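Local coordinates for protein Old Yellow Enzyme (Pichia, PDB 6AGZ) that reduces enone compounds asymmetrically, probably by passing hydride from its bound flavin mononucleotide to the activated carbon-carbon double bond, at residues S394-A397 and L398-P401; S375-G378 and Y379-G383. All coordinates share one frame; numbering follows the deposited sequence.

Contact 1 (S394-A397 and L398-P401)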
loop_
_atom_site.group_PDB
_atom_site.type_symbol
_atom_site.label_atom_id
_atom_site.label_comp_id
_atom_site.label_asym_id
_atom_site.label_seq_id
_atom_site.Cartn_x
_atom_site.Cartn_y
_atom_site.Cartn_z
ATOM N N SER A 394 50.104 -7.901 -5.907
ATOM C CA SER A 394 50.196 -9.031 -6.818
ATOM C C SER A 394 50.189 -8.546 -8.266
ATOM O O SER A 394 50.070 -7.352 -8.557
ATOM C CB SER A 394 49.053 -10.010 -6.564
ATOM O OG SER A 394 47.795 -9.371 -6.699
ATOM N N ALA A 395 50.315 -9.499 -9.192
ATOM C CA ALA A 395 50.379 -9.153 -10.609
ATOM C C ALA A 395 49.059 -8.570 -11.096
ATOM O O ALA A 395 49.036 -7.509 -11.732
ATOM C CB ALA A 395 50.765 -10.382 -11.431
ATOM N N ILE A 396 47.946 -9.248 -10.812
ATOM C CA ILE A 396 46.652 -8.762 -11.281
ATOM C C ILE A 396 46.281 -7.460 -10.582
ATOM O O ILE A 396 45.746 -6.538 -11.208
ATOM C CB ILE A 396 45.562 -9.834 -11.088
ATOM C CG1 ILE A 396 46.060 -10.956 -10.176
ATOM C CG2 ILE A 396 45.102 -10.380 -12.432
ATOM C CD1 ILE A 396 45.644 -10.783 -8.743
ATOM N N ALA A 397 46.570 -7.357 -9.279
ATOM C CA ALA A 397 46.187 -6.167 -8.522
ATOM C C ALA A 397 46.812 -4.901 -9.092
ATOM O O ALA A 397 46.217 -3.821 -8.999
ATOM C CB ALA A 397 46.574 -6.331 -7.052
ATOM N N LEU A 398 47.998 -5.008 -9.686
ATOM C CA LEU A 398 48.698 -3.857 -10.237
ATOM C C LEU A 398 48.604 -3.768 -11.755
ATOM O O LEU A 398 49.111 -2.803 -12.336
ATOM C CB LEU A 398 50.169 -3.882 -9.808
ATOM C CG LEU A 398 50.402 -3.759 -8.301
ATOM C CD1 LEU A 398 51.868 -3.966 -7.957
ATOM C CD2 LEU A 398 49.915 -2.409 -7.795
ATOM N N LYS A 399 47.977 -4.742 -12.408
ATOM C CA LYS A 399 47.784 -4.660 -13.849
ATOM C C LYS A 399 46.744 -3.596 -14.175
ATOM O O LYS A 399 45.700 -3.502 -13.523
ATOM C CB LYS A 399 47.349 -6.012 -14.414
ATOM C CG LYS A 399 47.720 -6.217 -15.878
ATOM C CD LYS A 399 46.781 -7.194 -16.572
ATOM C CE LYS A 399 46.706 -8.526 -15.847
ATOM N NZ LYS A 399 47.862 -9.406 -16.171
ATOM N N THR A 400 47.033 -2.789 -15.187
ATOM C CA THR A 400 46.141 -1.697 -15.555
ATOM C C THR A 400 45.031 -2.221 -16.460
ATOM O O THR A 400 45.327 -2.841 -17.488
ATOM C CB THR A 400 46.913 -0.589 -16.259
ATOM O OG1 THR A 400 48.168 -0.390 -15.598
ATOM C CG2 THR A 400 46.123 0.711 -16.222
ATOM N N PRO A 401 43.759 -2.014 -16.114
ATOM C CA PRO A 401 42.674 -2.466 -16.992
ATOM C C PRO A 401 42.748 -1.805 -18.360
ATOM O O PRO A 401 43.161 -0.651 -18.500
ATOM C CB PRO A 401 41.408 -2.046 -16.236
ATOM C CG PRO A 401 41.834 -1.967 -14.806
ATOM C CD PRO A 401 43.253 -1.473 -14.842
HETATM O O HOH W 1 44.750 -2.639 -11.284
#

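Contact 2 (S375-G378 and Y379-G383)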
loop_
_atom_site.group_PDB
_atom_site.type_symbol
_atom_site.label_atom_id
_atom_site.label_comp_id
_atom_site.label_asym_id
_atom_site.label_seq_id
_atom_site.Cartn_x
_atom_site.Cartn_y
_atom_site.Cartn_z
ATOM N N SER A 375 40.928 -0.079 -10.662
ATOM C CA SER A 375 41.935 -0.939 -10.057
ATOM C C SER A 375 41.403 -2.357 -9.920
ATOM O O SER A 375 40.249 -2.564 -9.532
ATOM C CB SER A 375 42.360 -0.410 -8.682
ATOM O OG SER A 375 43.235 -1.317 -8.034
ATOM N N ASN A 376 42.254 -3.335 -10.238
ATOM C CA ASN A 376 41.918 -4.736 -10.020
ATOM C C ASN A 376 42.018 -5.144 -8.558
ATOM O O ASN A 376 41.518 -6.216 -8.198
ATOM C CB ASN A 376 42.827 -5.640 -10.856
ATOM C CG ASN A 376 42.582 -5.503 -12.343
ATOM O OD1 ASN A 376 41.526 -5.036 -12.766
ATOM N ND2 ASN A 376 43.555 -5.917 -13.144
ATOM N N ASP A 377 42.656 -4.331 -7.719
ATOM C CA ASP A 377 42.780 -4.653 -6.304
ATOM C C ASP A 377 41.407 -4.674 -5.645
ATOM O O ASP A 377 40.648 -3.704 -5.729
ATOM C CB ASP A 377 43.692 -3.640 -5.613
ATOM C CG ASP A 377 43.984 -4.008 -4.173
ATOM O OD1 ASP A 377 43.866 -5.201 -3.827
ATOM O OD2 ASP A 377 44.335 -3.103 -3.387
ATOM N N GLY A 378 41.092 -5.786 -4.986
ATOM C CA GLY A 378 39.762 -5.979 -4.443
ATOM C C GLY A 378 38.681 -6.157 -5.482
ATOM O O GLY A 378 37.496 -6.137 -5.135
ATOM N N TYR A 379 39.056 -6.325 -6.748
ATOM C CA TYR A 379 38.123 -6.522 -7.849
ATOM C C TYR A 379 38.321 -7.867 -8.530
ATOM O O TYR A 379 37.352 -8.613 -8.718
ATOM C CB TYR A 379 38.274 -5.378 -8.865
ATOM C CG TYR A 379 37.225 -5.355 -9.954
ATOM C CD1 TYR A 379 35.956 -4.846 -9.710
ATOM C CD2 TYR A 379 37.510 -5.823 -11.229
ATOM C CE1 TYR A 379 34.996 -4.817 -10.703
ATOM C CE2 TYR A 379 36.555 -5.796 -12.229
ATOM C CZ TYR A 379 35.301 -5.293 -11.960
ATOM O OH TYR A 379 34.348 -5.266 -12.951
ATOM N N LEU A 380 39.558 -8.198 -8.904
ATOM C CA LEU A 380 39.890 -9.493 -9.485
ATOM C C LEU A 380 40.825 -10.303 -8.597
ATOM O O LEU A 380 41.269 -11.382 -9.006
ATOM C CB LEU A 380 40.520 -9.313 -10.869
ATOM C CG LEU A 380 39.614 -8.805 -11.991
ATOM C CD1 LEU A 380 40.407 -8.636 -13.277
ATOM C CD2 LEU A 380 38.443 -9.750 -12.200
ATOM N N THR A 381 41.135 -9.813 -7.397
ATOM C CA THR A 381 42.067 -10.493 -6.506
ATOM C C THR A 381 41.424 -11.625 -5.718
ATOM O O THR A 381 42.142 -12.370 -5.043
ATOM C CB THR A 381 42.688 -9.490 -5.528
ATOM O OG1 THR A 381 41.667 -8.623 -5.017
ATOM C CG2 THR A 381 43.753 -8.658 -6.222
ATOM N N TRP A 382 40.104 -11.776 -5.785
ATOM C CA TRP A 382 39.423 -12.804 -5.015
ATOM C C TRP A 382 39.632 -14.174 -5.645
ATOM O O TRP A 382 39.527 -14.339 -6.863
ATOM C CB TRP A 382 37.928 -12.500 -4.919
ATOM C CG TRP A 382 37.641 -11.116 -4.441
ATOM C CD1 TRP A 382 37.190 -10.068 -5.190
ATOM C CD2 TRP A 382 37.797 -10.619 -3.107
ATOM N NE1 TRP A 382 37.048 -8.951 -4.403
ATOM C CE2 TRP A 382 37.415 -9.262 -3.120
ATOM C CE3 TRP A 382 38.218 -11.190 -1.902
ATOM C CZ2 TRP A 382 37.442 -8.468 -1.975
ATOM C CZ3 TRP A 382 38.244 -10.399 -0.767
ATOM C CH2 TRP A 382 37.859 -9.053 -0.811
ATOM N N GLY A 383 39.930 -15.158 -4.803
ATOM C CA GLY A 383 40.060 -16.521 -5.265
ATOM C C GLY A 383 38.757 -17.291 -5.158
ATOM O O GLY A 383 37.793 -16.857 -4.528
#

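Contact 1 (S394-A397 and L398-P401)
In the short, weakly bonded helix around 395-398, close to the C-terminus of the chain, the N-H groups of Leu398 and Lys399 reach back to the carbonyls of Ser394, Ala395 and Ile396. Leu398 N lies 3.3 Å from Ser394 O and 3.4 Å from Ala395 O, both weak bonds, so its hydrogen is shared between two acceptors. The next amide makes the firmer link: Lys399 N donates to Ile396 O over 3.1 Å. Before the helix Ser394 is the N-cap; its OG takes a weak bond from Ala397 N at 3.5 Å and is also bonded to Pro391 O. The side chains add only light contacts. Leu398 CG, beside its own backbone N and anti to the carbonyl carbon (chi1 -63°), rests 3.6 Å from Ser394 O. The Lys399 chain bends at chi3 (-55°), which brings CE within 4.2 Å of Ile396 CG2; CE alone meets that methyl, a light touch. Further on, a water donates to Ala397 O at 3.0 Å and to Lys399 O at 2.6 Å, bridging the last turn to the extended chain that follows. With long bonds, a shared amide and mostly exposed side chains, this is a thinly bonded helix: its backbone is held by weak, divided N-H bonds and one firmer one, and a water joins Ala397 O to Lys399 O where the chain leaves it.

Contact 2 (S375-G378 and Y379-G383)
Backbone bonds from Tyr379 and Leu380 converge on Asn376 O. Tyr379 N approaches it at 2.9 Å from above the carbonyl plane, 55° out, whereas Leu380 N, also at 2.9 Å, lies in that plane on a lone pair and is nearly straight, with an N-H...O angle of 168°. Two donors thus grip one buried oxygen. The first closes a type II beta turn over Asp377 and Gly378, whose positive phi suits glycine, in the loop between helix 352-358 and the short helix 395-398, beyond the eight-stranded TIM barrel; an ST turn precedes it, Ser375 OG accepting from Asp377 N. Side chains bind the turn's own polar atoms. Thr381 OG1, placed between its backbone N and carbonyl carbon (chi1 44°), accepts from Gly378 N at 2.9 Å. A valine here would probably leave Gly378 N, buried in the turn, without its hydroxyl mate. Trp382 brings the edge of its indole up to Gly378 O, NE1 giving a weak bond at 2.9 Å; Arg36 also donates to that oxygen. Van der Waals contacts complete the turn: Leu380 CD1 lies against the Asn376 amide, 3.8 Å from OD1, the two side chains crossing at a slant, while OD1 itself is bonded to Ser48. Tyr379 CB sits 3.4 Å from Asn376 O, and its ring leads off to stack with Tyr52.

The two contacts follow one another along the chain, contact 2 first, and their centres lie about 8 Å apart on the same side of the protein. Asn376 is the main joint: its ND2 reaches Ile396 O at 3.0 Å, so the carbonyl that takes Lys399 N in contact 1 probably also takes the Asn376 side-chain amide. Packing fills in beside it, Pro401 CG lying 3.7 Å from Asn376 OD1 and Ala397 CB 3.7 Å from Thr381 CG2. Contact 1 is a surface contact, its centre about 27 Å from the centre of the chain; contact 2 is largely buried, its centre about 21 Å from the same point. The side chain of Tyr379 in contact 2 is about 10 Å from the bound FMN.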